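Local coordinates for protein urocanate hydratase (Paenibacillus sp. Soil724D2, PDB 7NED) that probably catalyses the NAD+-dependent hydration of thiourocanate, a step of bacterial ergothioneine breakdown, and is captured here with NAD+ and urocanate bound, at residues L343-F351 / F430-A438; L518-A526 / E534-W542. All blocks are in the same frame, centred on the assembly; numbering follows the deposited sequence.

Interaction 1: residues L343-F351 / F430-A438; sequences LFARAIGPF and FSRDHLDAA. With URO ((2E)-3-(1H-imidazol-4-yl)acrylic acid), chain B.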
loop_
_atom_site.group_PDB
_atom_site.type_symbol
_atom_site.label_atom_id
_atom_site.label_comp_id
_atom_site.label_asym_id
_atom_site.label_seq_id
_atom_site.Cartn_x
_atom_site.Cartn_y
_atom_site.Cartn_z
ATOM N N LEU A 343 -4.772 -22.100 -11.527
ATOM C CA LEU A 343 -3.378 -22.148 -11.107
ATOM C C LEU A 343 -3.125 -21.180 -9.947
ATOM O O LEU A 343 -2.525 -21.538 -8.924
ATOM C CB LEU A 343 -2.497 -21.793 -12.300
ATOM C CG LEU A 343 -2.600 -22.767 -13.500
ATOM C CD1 LEU A 343 -1.760 -22.277 -14.644
ATOM C CD2 LEU A 343 -2.154 -24.160 -13.053
ATOM N N PHE A 344 -3.550 -19.929 -10.107
ATOM C CA PHE A 344 -3.363 -18.955 -9.045
ATOM C C PHE A 344 -3.952 -19.448 -7.728
ATOM O O PHE A 344 -3.402 -19.170 -6.654
ATOM C CB PHE A 344 -4.003 -17.616 -9.440
ATOM C CG PHE A 344 -3.415 -17.002 -10.693
ATOM C CD1 PHE A 344 -2.071 -17.148 -10.990
ATOM C CD2 PHE A 344 -4.206 -16.262 -11.556
ATOM C CE1 PHE A 344 -1.524 -16.560 -12.130
ATOM C CE2 PHE A 344 -3.661 -15.665 -12.693
ATOM C CZ PHE A 344 -2.317 -15.842 -12.983
ATOM N N ALA A 345 -5.048 -20.204 -7.791
ATOM C CA ALA A 345 -5.715 -20.660 -6.584
ATOM C C ALA A 345 -4.853 -21.622 -5.778
ATOM O O ALA A 345 -5.076 -21.769 -4.567
ATOM C CB ALA A 345 -7.054 -21.296 -6.942
ATOM N N ARG A 346 -3.841 -22.222 -6.391
ATOM C CA ARG A 346 -2.862 -23.029 -5.672
ATOM C C ARG A 346 -1.525 -22.331 -5.582
ATOM O O ARG A 346 -0.514 -22.968 -5.243
ATOM C CB ARG A 346 -2.691 -24.406 -6.339
ATOM C CG ARG A 346 -3.950 -25.246 -6.409
ATOM C CD ARG A 346 -3.665 -26.713 -6.847
ATOM N NE ARG A 346 -4.931 -27.460 -6.942
ATOM C CZ ARG A 346 -5.410 -28.280 -6.006
ATOM N NH1 ARG A 346 -4.722 -28.527 -4.899
ATOM N NH2 ARG A 346 -6.583 -28.878 -6.190
ATOM N N ALA A 347 -1.494 -21.038 -5.909
ATOM C CA ALA A 347 -0.271 -20.237 -5.919
ATOM C C ALA A 347 0.754 -20.810 -6.889
ATOM O O ALA A 347 1.957 -20.630 -6.706
ATOM C CB ALA A 347 0.335 -20.098 -4.512
ATOM N N ILE A 348 0.290 -21.514 -7.923
ATOM C CA ILE A 348 1.172 -21.795 -9.055
ATOM C C ILE A 348 1.324 -20.510 -9.857
ATOM O O ILE A 348 0.329 -19.872 -10.238
ATOM C CB ILE A 348 0.606 -22.938 -9.908
ATOM C CG1 ILE A 348 0.393 -24.183 -9.037
ATOM C CG2 ILE A 348 1.572 -23.254 -11.086
ATOM C CD1 ILE A 348 -0.607 -25.204 -9.595
ATOM N N GLY A 349 2.560 -20.086 -10.087
ATOM C CA GLY A 349 2.738 -18.789 -10.691
ATOM C C GLY A 349 4.083 -18.594 -11.338
ATOM O O GLY A 349 4.918 -19.496 -11.344
ATOM N N PRO A 350 4.321 -17.385 -11.881
ATOM C CA PRO A 350 5.458 -17.144 -12.803
ATOM C C PRO A 350 6.814 -17.005 -12.126
ATOM O O PRO A 350 7.509 -15.993 -12.244
ATOM C CB PRO A 350 5.022 -15.865 -13.533
ATOM C CG PRO A 350 4.034 -15.192 -12.584
ATOM C CD PRO A 350 3.282 -16.347 -12.011
ATOM N N PHE A 351 7.248 -18.092 -11.496
ATOM C CA PHE A 351 8.528 -18.117 -10.803
ATOM C C PHE A 351 9.663 -18.142 -11.827
ATOM O O PHE A 351 9.516 -18.698 -12.911
ATOM C CB PHE A 351 8.499 -19.314 -9.839
ATOM C CG PHE A 351 9.687 -19.429 -8.948
ATOM C CD1 PHE A 351 9.825 -18.454 -7.931
ATOM C CD2 PHE A 351 10.298 -20.646 -8.744
ATOM C CE1 PHE A 351 10.821 -18.525 -6.982
ATOM C CE2 PHE A 351 11.268 -20.770 -7.744
ATOM C CZ PHE A 351 11.528 -19.703 -6.844
ATOM N N PHE A 430 16.326 -15.523 -7.662
ATOM C CA PHE A 430 14.963 -16.006 -7.839
ATOM C C PHE A 430 13.987 -14.842 -7.740
ATOM O O PHE A 430 14.122 -13.970 -6.878
ATOM C CB PHE A 430 14.600 -17.045 -6.784
ATOM C CG PHE A 430 15.222 -18.391 -7.022
ATOM C CD1 PHE A 430 16.441 -18.731 -6.433
ATOM C CD2 PHE A 430 14.589 -19.315 -7.876
ATOM C CE1 PHE A 430 17.012 -20.002 -6.683
ATOM C CE2 PHE A 430 15.134 -20.544 -8.105
ATOM C CZ PHE A 430 16.364 -20.883 -7.526
ATOM N N SER A 431 12.994 -14.828 -8.612
ATOM C CA SER A 431 11.967 -13.804 -8.436
ATOM C C SER A 431 10.703 -14.309 -9.120
ATOM O O SER A 431 10.498 -15.523 -9.256
ATOM C CB SER A 431 12.458 -12.443 -8.958
ATOM O OG SER A 431 11.492 -11.405 -8.713
ATOM N N ARG A 432 9.836 -13.385 -9.508
ATOM C CA ARG A 432 8.621 -13.783 -10.178
ATOM C C ARG A 432 7.986 -12.519 -10.724
ATOM O O ARG A 432 8.340 -11.402 -10.340
ATOM C CB ARG A 432 7.663 -14.516 -9.233
ATOM C CG ARG A 432 7.395 -13.692 -7.905
ATOM C CD ARG A 432 6.070 -14.076 -7.184
ATOM N NE ARG A 432 5.973 -13.392 -5.882
ATOM C CZ ARG A 432 5.619 -12.111 -5.725
ATOM N NH1 ARG A 432 5.330 -11.377 -6.790
ATOM N NH2 ARG A 432 5.554 -11.564 -4.494
ATOM N N ASP A 433 7.054 -12.710 -11.638
ATOM C CA ASP A 433 6.187 -11.596 -11.983
ATOM C C ASP A 433 5.330 -11.246 -10.773
ATOM O O ASP A 433 5.211 -12.034 -9.830
ATOM C CB ASP A 433 5.298 -11.958 -13.181
ATOM C CG ASP A 433 4.644 -10.722 -13.814
ATOM O OD1 ASP A 433 4.978 -9.569 -13.428
ATOM O OD2 ASP A 433 3.807 -10.905 -14.710
ATOM N N HIS A 434 4.685 -10.075 -10.817
ATOM C CA HIS A 434 3.736 -9.761 -9.736
ATOM C C HIS A 434 2.383 -10.386 -9.979
ATOM O O HIS A 434 1.537 -10.371 -9.074
ATOM C CB HIS A 434 3.550 -8.254 -9.574
ATOM C CG HIS A 434 4.808 -7.531 -9.211
ATOM N ND1 HIS A 434 4.794 -6.241 -8.725
ATOM C CD2 HIS A 434 6.113 -7.900 -9.272
ATOM C CE1 HIS A 434 6.035 -5.853 -8.472
ATOM N NE2 HIS A 434 6.855 -6.839 -8.798
ATOM N N LEU A 435 2.169 -10.943 -11.180
ATOM C CA LEU A 435 0.933 -11.653 -11.515
ATOM C C LEU A 435 0.999 -12.996 -10.797
ATOM O O LEU A 435 1.392 -14.021 -11.360
ATOM C CB LEU A 435 0.797 -11.819 -13.034
ATOM C CG LEU A 435 -0.568 -12.319 -13.530
ATOM C CD1 LEU A 435 -1.602 -11.178 -13.591
ATOM C CD2 LEU A 435 -0.375 -13.053 -14.887
ATOM N N ASP A 436 0.728 -12.996 -9.505
ATOM C CA ASP A 436 0.888 -14.173 -8.656
ATOM C C ASP A 436 -0.138 -14.055 -7.522
ATOM O O ASP A 436 -0.532 -12.976 -7.171
ATOM C CB ASP A 436 2.329 -14.228 -8.141
ATOM C CG ASP A 436 2.764 -15.608 -7.570
ATOM O OD1 ASP A 436 2.463 -16.607 -8.128
ATOM O OD2 ASP A 436 3.460 -15.650 -6.589
ATOM N N ALA A 437 -0.516 -15.188 -6.990
ATOM C CA ALA A 437 -1.537 -15.285 -6.005
ATOM C C ALA A 437 -1.713 -14.186 -4.939
ATOM O O ALA A 437 -2.657 -13.525 -5.039
ATOM C CB ALA A 437 -1.624 -16.652 -5.420
ATOM N N ALA A 438 -0.847 -13.946 -4.001
ATOM C CA ALA A 438 -1.249 -12.829 -3.040
ATOM C C ALA A 438 -0.647 -11.480 -3.406
ATOM O O ALA A 438 -0.656 -10.590 -2.654
ATOM C CB ALA A 438 -1.057 -13.196 -1.622
HETATM O OAA URO B . 7.242 -10.898 -16.618
HETATM C CAI URO B . 7.531 -9.650 -16.384
HETATM O OAB URO B . 8.610 -9.278 -16.144
HETATM C CAC URO B . 6.453 -8.648 -16.380
HETATM C CAD URO B . 5.221 -9.016 -16.616
HETATM C CAJ URO B . 4.322 -7.923 -16.577
HETATM C CAF URO B . 3.046 -7.869 -17.051
HETATM N NAH URO B . 2.560 -6.589 -16.997
HETATM C CAE URO B . 3.539 -5.880 -16.484
HETATM N NAG URO B . 4.626 -6.637 -16.215
HETATM O O HOH W 1 0.103 -17.810 -8.163
#

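Interaction 2: residues L518-A526 / E534-W542; sequences LGVLRYADA and EVRLKDIRW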
loop_
_atom_site.group_PDB
_atom_site.type_symbol
_atom_site.label_atom_id
_atom_site.label_comp_id
_atom_site.label_asym_id
_atom_site.label_seq_id
_atom_site.Cartn_x
_atom_site.Cartn_y
_atom_site.Cartn_z
ATOM N N LEU A 518 0.755 -17.433 1.474
ATOM C CA LEU A 518 -0.272 -16.399 1.562
ATOM C C LEU A 518 -1.107 -16.376 0.301
ATOM O O LEU A 518 -2.315 -16.083 0.354
ATOM C CB LEU A 518 0.380 -15.027 1.801
ATOM C CG LEU A 518 -0.590 -13.839 1.958
ATOM C CD1 LEU A 518 -1.454 -13.994 3.205
ATOM C CD2 LEU A 518 0.205 -12.512 1.962
ATOM N N GLY A 519 -0.463 -16.654 -0.845
ATOM C CA GLY A 519 -1.191 -16.782 -2.097
ATOM C C GLY A 519 -2.313 -17.800 -2.034
ATOM O O GLY A 519 -3.448 -17.516 -2.437
ATOM N N VAL A 520 -2.017 -19.003 -1.524
ATOM C CA VAL A 520 -3.083 -20.003 -1.374
ATOM C C VAL A 520 -4.175 -19.478 -0.454
ATOM O O VAL A 520 -5.366 -19.617 -0.737
ATOM C CB VAL A 520 -2.535 -21.334 -0.841
ATOM C CG1 VAL A 520 -3.712 -22.320 -0.678
ATOM C CG2 VAL A 520 -1.488 -21.874 -1.811
ATOM N N LEU A 521 -3.787 -18.892 0.672
ATOM C CA LEU A 521 -4.822 -18.464 1.611
ATOM C C LEU A 521 -5.662 -17.338 1.044
ATOM O O LEU A 521 -6.845 -17.228 1.387
ATOM C CB LEU A 521 -4.229 -18.035 2.955
ATOM C CG LEU A 521 -3.563 -19.107 3.805
ATOM C CD1 LEU A 521 -3.397 -18.641 5.233
ATOM C CD2 LEU A 521 -4.451 -20.369 3.782
ATOM N N ARG A 522 -5.088 -16.485 0.180
ATOM C CA ARG A 522 -5.897 -15.412 -0.399
ATOM C C ARG A 522 -7.048 -15.980 -1.225
ATOM O O ARG A 522 -8.172 -15.467 -1.170
ATOM C CB ARG A 522 -5.017 -14.489 -1.258
ATOM C CG ARG A 522 -5.706 -13.240 -1.715
ATOM C CD ARG A 522 -6.363 -13.415 -3.105
ATOM N NE ARG A 522 -7.116 -12.216 -3.401
ATOM C CZ ARG A 522 -8.349 -11.994 -2.966
ATOM N NH1 ARG A 522 -8.973 -12.911 -2.225
ATOM N NH2 ARG A 522 -8.962 -10.849 -3.264
ATOM N N TYR A 523 -6.777 -17.015 -2.031
ATOM C CA TYR A 523 -7.831 -17.652 -2.808
ATOM C C TYR A 523 -8.690 -18.553 -1.928
ATOM O O TYR A 523 -9.899 -18.647 -2.146
ATOM C CB TYR A 523 -7.228 -18.418 -4.018
ATOM C CG TYR A 523 -6.856 -17.395 -5.051
ATOM C CD1 TYR A 523 -7.785 -16.983 -5.990
ATOM C CD2 TYR A 523 -5.639 -16.702 -4.970
ATOM C CE1 TYR A 523 -7.503 -15.952 -6.881
ATOM C CE2 TYR A 523 -5.348 -15.662 -5.859
ATOM C CZ TYR A 523 -6.289 -15.290 -6.800
ATOM O OH TYR A 523 -6.033 -14.280 -7.705
ATOM N N ALA A 524 -8.105 -19.185 -0.914
ATOM C CA ALA A 524 -8.934 -19.945 0.022
ATOM C C ALA A 524 -9.953 -19.041 0.700
ATOM O O ALA A 524 -11.138 -19.385 0.794
ATOM C CB ALA A 524 -8.059 -20.635 1.068
ATOM N N ASP A 525 -9.511 -17.849 1.140
ATOM C CA ASP A 525 -10.412 -16.896 1.765
ATOM C C ASP A 525 -11.549 -16.522 0.839
ATOM O O ASP A 525 -12.664 -16.265 1.299
ATOM C CB ASP A 525 -9.662 -15.633 2.163
ATOM C CG ASP A 525 -10.557 -14.645 2.870
ATOM O OD1 ASP A 525 -10.778 -14.862 4.087
ATOM O OD2 ASP A 525 -11.061 -13.690 2.214
ATOM N N ALA A 526 -11.286 -16.441 -0.464
ATOM C CA ALA A 526 -12.368 -16.058 -1.357
ATOM C C ALA A 526 -13.302 -17.217 -1.675
ATOM O O ALA A 526 -14.278 -17.021 -2.406
ATOM C CB ALA A 526 -11.820 -15.475 -2.662
ATOM N N GLU A 534 -5.552 -27.290 -1.541
ATOM C CA GLU A 534 -4.125 -27.053 -1.369
ATOM C C GLU A 534 -3.771 -26.862 0.091
ATOM O O GLU A 534 -2.738 -27.370 0.542
ATOM C CB GLU A 534 -3.674 -25.839 -2.181
ATOM C CG GLU A 534 -2.149 -25.680 -2.289
ATOM C CD GLU A 534 -1.447 -26.767 -3.163
ATOM O OE1 GLU A 534 -0.185 -26.773 -3.175
ATOM O OE2 GLU A 534 -2.135 -27.602 -3.828
ATOM N N VAL A 535 -4.605 -26.120 0.854
ATOM C CA VAL A 535 -4.335 -25.965 2.279
ATOM C C VAL A 535 -4.199 -27.330 2.950
ATOM O O VAL A 535 -3.263 -27.583 3.721
ATOM C CB VAL A 535 -5.443 -25.130 2.950
ATOM C CG1 VAL A 535 -5.391 -25.329 4.471
ATOM C CG2 VAL A 535 -5.305 -23.657 2.534
ATOM N N ARG A 536 -5.162 -28.213 2.711
ATOM C CA ARG A 536 -5.079 -29.515 3.362
ATOM C C ARG A 536 -3.862 -30.293 2.865
ATOM O O ARG A 536 -3.140 -30.916 3.657
ATOM C CB ARG A 536 -6.368 -30.299 3.128
ATOM C CG ARG A 536 -6.133 -31.805 3.280
ATOM C CD ARG A 536 -7.240 -32.621 2.665
ATOM N NE ARG A 536 -7.172 -32.799 1.201
ATOM C CZ ARG A 536 -6.441 -33.724 0.568
ATOM N NH1 ARG A 536 -5.656 -34.568 1.249
ATOM N NH2 ARG A 536 -6.502 -33.817 -0.752
ATOM N N LEU A 537 -3.598 -30.252 1.556
ATOM C CA LEU A 537 -2.466 -31.014 1.028
ATOM C C LEU A 537 -1.144 -30.578 1.643
ATOM O O LEU A 537 -0.252 -31.405 1.830
ATOM C CB LEU A 537 -2.385 -30.876 -0.502
ATOM C CG LEU A 537 -3.374 -31.732 -1.290
ATOM C CD1 LEU A 537 -3.328 -31.368 -2.757
ATOM C CD2 LEU A 537 -3.065 -33.229 -1.088
ATOM N N LYS A 538 -0.973 -29.278 1.923
ATOM C CA LYS A 538 0.335 -28.719 2.279
ATOM C C LYS A 538 0.386 -28.213 3.715
ATOM O O LYS A 538 1.384 -27.599 4.106
ATOM C CB LYS A 538 0.714 -27.588 1.327
ATOM C CG LYS A 538 0.607 -27.944 -0.152
ATOM C CD LYS A 538 1.754 -28.870 -0.582
ATOM C CE LYS A 538 1.558 -29.394 -2.000
ATOM N NZ LYS A 538 2.025 -28.427 -2.998
ATOM N N ASP A 539 -0.661 -28.475 4.499
ATOM C CA ASP A 539 -0.714 -28.124 5.922
ATOM C C ASP A 539 -0.442 -26.644 6.137
ATOM O O ASP A 539 0.249 -26.241 7.079
ATOM C CB ASP A 539 0.228 -28.989 6.744
ATOM C CG ASP A 539 -0.104 -30.486 6.624
ATOM O OD1 ASP A 539 0.834 -31.306 6.458
ATOM O OD2 ASP A 539 -1.308 -30.841 6.728
ATOM N N ILE A 540 -1.019 -25.824 5.264
ATOM C CA ILE A 540 -0.962 -24.380 5.458
ATOM C C ILE A 540 -1.893 -24.014 6.601
ATOM O O ILE A 540 -3.019 -24.517 6.690
ATOM C CB ILE A 540 -1.353 -23.654 4.167
ATOM C CG1 ILE A 540 -0.495 -24.183 2.997
ATOM C CG2 ILE A 540 -1.178 -22.126 4.371
ATOM C CD1 ILE A 540 -0.788 -23.534 1.598
ATOM N N ARG A 541 -1.441 -23.137 7.489
ATOM C CA ARG A 541 -2.220 -22.874 8.708
ATOM C C ARG A 541 -3.235 -21.767 8.420
ATOM O O ARG A 541 -3.050 -20.588 8.722
ATOM C CB ARG A 541 -1.286 -22.561 9.857
ATOM C CG ARG A 541 -0.339 -23.710 10.111
ATOM C CD ARG A 541 0.672 -23.418 11.202
ATOM N NE ARG A 541 -0.031 -23.194 12.455
ATOM C CZ ARG A 541 0.547 -22.736 13.563
ATOM N NH1 ARG A 541 1.844 -22.422 13.553
ATOM N NH2 ARG A 541 -0.172 -22.578 14.666
ATOM N N TRP A 542 -4.327 -22.179 7.796
ATOM C CA TRP A 542 -5.463 -21.317 7.515
ATOM C C TRP A 542 -6.331 -21.188 8.773
ATOM O O TRP A 542 -6.876 -22.178 9.265
ATOM C CB TRP A 542 -6.250 -21.922 6.348
ATOM C CG TRP A 542 -7.350 -21.099 5.787
ATOM C CD1 TRP A 542 -7.563 -19.776 5.982
ATOM C CD2 TRP A 542 -8.406 -21.564 4.940
ATOM N NE1 TRP A 542 -8.692 -19.375 5.301
ATOM C CE2 TRP A 542 -9.231 -20.465 4.662
ATOM C CE3 TRP A 542 -8.740 -22.820 4.401
ATOM C CZ2 TRP A 542 -10.371 -20.564 3.868
ATOM C CZ3 TRP A 542 -9.865 -22.916 3.582
ATOM C CH2 TRP A 542 -10.655 -21.802 3.312
HETATM O O HOH W 2 -9.836 -16.800 5.477
#

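Interaction 1: residues L343-F351 / F430-A438
One wall of the urocanate pocket is built here, where Asp433, the first residue after the strand that ends at Arg432, rests against Pro350. Pro350 packs its ring slantwise against the aspartate stem, CG 3.5 Å from Asp433 CB, and the backbone joins in through a weak hydrogen bond from Asp433 N to Pro350 O (3.4 Å). The same carbonyl receives a CA-H...O contact from Arg432 CA, so a residue with no N-H of its own still meets two successive residues. With CG anti to the backbone N (chi1 -165°), the Asp433 carboxylate reaches the ligand, OD2 lying 3.0 Å from URO CAD; His434 N, from above the carboxylate plane, donates to OD1. An alanine at Asp433 would keep the CB against Pro350 but would probably leave His434 N without its carboxylate acceptor and open a gap beside the urocanate side chain. Further along, Asp436 OD1 comes to 3.4 Å from Gly349 CA; glycine fits here, since the position a CB would take falls too close to that oxygen. The oxygen also takes a water hydrogen bond and a salt bridge from Arg408; the water donates weakly to Ile348 O and accepts from Ala437 N, linking the segments through buried polar atoms. Apolar packing flanks this polar centre. Phe344 sends CZ obliquely to Leu435 CD2 (3.9 Å), while the rings of Phe351 and Phe430 are nearly parallel (16°) but slid apart, with centroids 5.3 Å from each other. Helix 335-344 ends in a Schellman motif with Ala347 at positive phi, and the chain then enters strand 351-355, where Phe351 forms an antiparallel non-hydrogen-bonded pair with Arg432: a pairing inside the mixed sheet of the urocanase fold, and where strand 428-441 is interrupted after Arg432, Asp433 faces the urocanate.

Interaction 2: residues L518-A526 / E534-W542
Trp542 turns one face of its indole toward helix 518-525, and the methyl of Ala524 sits on it: CB is 3.6 Å from the centroid of the six-membered ring and only 10° off the ring normal, a CH-pi contact. Alanine suits the place because its short side chain lets the flat ring come close to the helix backbone, with Trp542 CZ2 3.4 Å from Ala524 O. Trp542 CG stands anti to the backbone N (chi1 -172°), which carries the indole across toward the helix. Leu521 and Trp542 lie alongside each other, pointing opposite ways, which brings Leu521 CD2 to 3.5 Å from Trp542 CB. That same methyl meets Val535 CG2 at 3.6 Å and also Ile540 CG2, so CD2 alone touches three side chains. Val520 crosses Ile540 obliquely, with its CB 3.7 Å from Ile540 CD1, and meets Glu534 at about a right angle, touching the aliphatic part of the glutamate. The Glu534 carboxylate turns from the contact, and Lys538 NZ meets its OE1 on the syn side at 2.8 Å. At the other end a water lies in the indole plane, accepts from Trp542 NE1 and donates to Asp525 OD1, which also forms a salt bridge with Lys77 of the second subunit. Helices 518-525 and 534-538 run at 141°, their axes 10.6 Å apart. No direct hydrogen bond joins the two segments; apolar shape-fitting holds the helical hairpin and the C-terminal tail together, while the polar groups at its margins turn to water, neighbouring segments and the dimer partner.

Interaction 1 and interaction 2 have centres 14 Å apart and meet, although 343-351 and 430-438 close before 518-526 opens. A salt bridge from Arg346 NH1 to Glu534 OE2 (2.9 Å) joins the turn after helix 335-344 to helix 529-538. Elsewhere the join is packing: Ala437 CB lies 3.4 Å from Gly519 CA, and Ala438 CB 3.6 Å from Gly519 N, so small residues let strand 428-441 lie close against helix 502-525. Interaction 1, its centre about 11 Å from the centre of the chain, borders urocanate through Asp433 and NAD through Leu435. Interaction 2, its centre about 24 Å from that point, faces the second subunit; helix 502-525 thus lies between substrate-pocket strand and dimer interface.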